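Local coordinates for ABC-type transport system, sugar-family extracellular solute-binding protein (PDB 6HNI) that binds tyrosine between two lobes that close around it, probably delivering it to an ABC transporter, and also has adhesive properties, at residues Glu49-Lys54 / Met268-Leu273. The protein carries 1 engineered substitution. Residues are numbered along the deposited sequence; the frame is centred on the assembly and turned at random.
Sequences EKNGFK and MAVKIL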
loop_
_atom_site.group_PDB
_atom_site.type_symbol
_atom_site.label_atom_id
_atom_site.label_comp_id
_atom_site.label_asym_id
_atom_site.label_seq_id
_atom_site.Cartn_x
_atom_site.Cartn_y
_atom_site.Cartn_z
ATOM N N GLU A 49 -10.753 11.620 16.185
ATOM C CA GLU A 49 -10.855 11.851 17.611
ATOM C C GLU A 49 -10.260 13.215 18.017
ATOM O O GLU A 49 -10.861 13.942 18.822
ATOM C CB GLU A 49 -10.152 10.754 18.419
ATOM C CG GLU A 49 -10.893 9.423 18.488
ATOM C CD GLU A 49 -10.727 8.712 19.822
ATOM O OE1 GLU A 49 -9.929 9.193 20.658
ATOM O OE2 GLU A 49 -11.396 7.670 20.011
ATOM N N LYS A 50 -9.098 13.566 17.497
ATOM C CA LYS A 50 -8.467 14.863 17.776
ATOM C C LYS A 50 -9.348 16.058 17.357
ATOM O O LYS A 50 -9.300 17.137 17.978
ATOM C CB LYS A 50 -7.092 14.951 17.130
ATOM C CG LYS A 50 -6.288 16.086 17.738
ATOM C CD LYS A 50 -5.053 16.339 16.984
ATOM C CE LYS A 50 -4.202 17.364 17.705
ATOM N NZ LYS A 50 -3.010 17.532 16.843
ATOM N N ASN A 51 -10.185 15.847 16.353
ATOM C CA ASN A 51 -11.086 16.831 15.819
ATOM C C ASN A 51 -12.505 16.770 16.409
ATOM O O ASN A 51 -13.403 17.436 15.914
ATOM C CB ASN A 51 -11.093 16.754 14.309
ATOM C CG ASN A 51 -9.855 17.370 13.703
ATOM O OD1 ASN A 51 -9.848 18.551 13.393
ATOM N ND2 ASN A 51 -8.818 16.552 13.456
ATOM N N GLY A 52 -12.660 15.979 17.468
ATOM C CA GLY A 52 -13.872 15.907 18.242
ATOM C C GLY A 52 -14.910 14.921 17.773
ATOM O O GLY A 52 -16.054 14.987 18.216
ATOM N N PHE A 53 -14.499 13.965 16.915
ATOM C CA PHE A 53 -15.412 12.958 16.397
ATOM C C PHE A 53 -15.023 11.628 16.986
ATOM O O PHE A 53 -13.980 11.076 16.653
ATOM C CB PHE A 53 -15.349 12.905 14.890
ATOM C CG PHE A 53 -15.912 14.112 14.229
ATOM C CD1 PHE A 53 -17.269 14.199 13.988
ATOM C CD2 PHE A 53 -15.092 15.149 13.856
ATOM C CE1 PHE A 53 -17.789 15.317 13.351
ATOM C CE2 PHE A 53 -15.600 16.262 13.214
ATOM C CZ PHE A 53 -16.940 16.337 12.946
ATOM N N LYS A 54 -15.863 11.135 17.872
ATOM C CA LYS A 54 -15.502 10.027 18.734
ATOM C C LYS A 54 -16.543 8.911 18.592
ATOM O O LYS A 54 -17.753 9.153 18.726
ATOM C CB LYS A 54 -15.381 10.580 20.164
ATOM C CG LYS A 54 -15.302 9.559 21.274
ATOM C CD LYS A 54 -14.195 8.545 21.077
ATOM C CE LYS A 54 -14.053 7.660 22.307
ATOM N NZ LYS A 54 -13.353 8.382 23.412
ATOM N N MET A 268 -9.332 15.058 6.125
ATOM C CA MET A 268 -10.195 15.303 5.010
ATOM C C MET A 268 -11.607 14.829 5.302
ATOM O O MET A 268 -12.591 15.484 4.923
ATOM C CB MET A 268 -9.639 14.535 3.774
ATOM C CG MET A 268 -8.294 15.056 3.356
ATOM S SD MET A 268 -7.395 14.127 2.092
ATOM C CE MET A 268 -8.273 14.711 0.681
ATOM N N ALA A 269 -11.752 13.754 6.076
ATOM C CA ALA A 269 -13.075 13.321 6.570
ATOM C C ALA A 269 -13.772 14.378 7.380
ATOM O O ALA A 269 -14.990 14.546 7.261
ATOM C CB ALA A 269 -13.013 12.042 7.400
ATOM N N VAL A 270 -13.010 15.001 8.267
ATOM C CA VAL A 270 -13.578 16.072 9.130
ATOM C C VAL A 270 -14.217 17.119 8.218
ATOM O O VAL A 270 -15.375 17.580 8.467
ATOM C CB VAL A 270 -12.444 16.664 9.997
ATOM C CG1 VAL A 270 -12.898 17.951 10.666
ATOM C CG2 VAL A 270 -12.040 15.684 11.096
ATOM N N LYS A 271 -13.506 17.528 7.184
ATOM C CA LYS A 271 -14.017 18.494 6.215
ATOM C C LYS A 271 -15.306 18.083 5.545
ATOM O O LYS A 271 -16.275 18.868 5.415
ATOM C CB LYS A 271 -12.980 18.914 5.190
ATOM C CG LYS A 271 -11.715 19.508 5.764
ATOM C CD LYS A 271 -10.734 19.836 4.659
ATOM C CE LYS A 271 -9.505 20.489 5.200
ATOM N NZ LYS A 271 -8.513 20.669 4.119
ATOM N N ILE A 272 -15.359 16.826 5.080
ATOM C CA ILE A 272 -16.554 16.298 4.448
ATOM C C ILE A 272 -17.742 16.234 5.426
ATOM O O ILE A 272 -18.850 16.669 5.089
ATOM C CB ILE A 272 -16.262 14.895 3.808
ATOM C CG1 ILE A 272 -15.144 15.015 2.764
ATOM C CG2 ILE A 272 -17.538 14.321 3.238
ATOM C CD1 ILE A 272 -15.285 16.080 1.704
ATOM N N LEU A 273 -17.494 15.763 6.649
ATOM C CA LEU A 273 -18.534 15.707 7.670
ATOM C C LEU A 273 -19.083 17.102 8.017
ATOM O O LEU A 273 -20.266 17.234 8.301
ATOM C CB LEU A 273 -18.029 14.974 8.915
ATOM C CG LEU A 273 -17.697 13.479 8.715
ATOM C CD1 LEU A 273 -17.061 12.925 9.965
ATOM C CD2 LEU A 273 -18.937 12.682 8.318
#
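Val-270 meets both Asn-51 and Phe-53, and each of its methyl groups touches both. CG2 approaches CB of Asn-51 at 3.5 Å, the two side chains crossing at about a right angle, and also lies 4.1 Å from CD2 of Phe-53. CG1 is 4.1 Å from CE2 of Phe-53, oblique to the ring, and equally far from OD1 of Asn-51. A valine chi1 of 168° sets CG1 anti to the backbone N and CG2 anti to the carbonyl carbon, turning both methyls toward 49-54. One helical turn on, Leu-273 sets CD1 over one face of the Phe-53 ring, 4.2 Å from CE1 and offset toward the rim. Van der Waals packing makes the contact, burying 197 Å² over both sides. The Asn-51 amide lies against the valine methyls, its ND2 bonding to O of Ala-47 in the last turn of the helix it follows. Behind, a Schellman motif positions Phe-53: its N bonds to O of Leu-48, and N of Gly-52 (phi 88°) reaches O of Glu-49 at 3.0 Å. Asn-58 spans the turn, ND2 bonding to Gly-52 O and OD1 accepting from Lys-54 N. At the surface of the periplasmic-binding-protein fold, the contact joins the C-terminal ends of helices 35-50 and 258-273, with Leu-48 touching Phe-53, Val-270 and Ala-269, Phe-44 also touching Ala-269, and the loop past Phe-53 leading into strand 59-65.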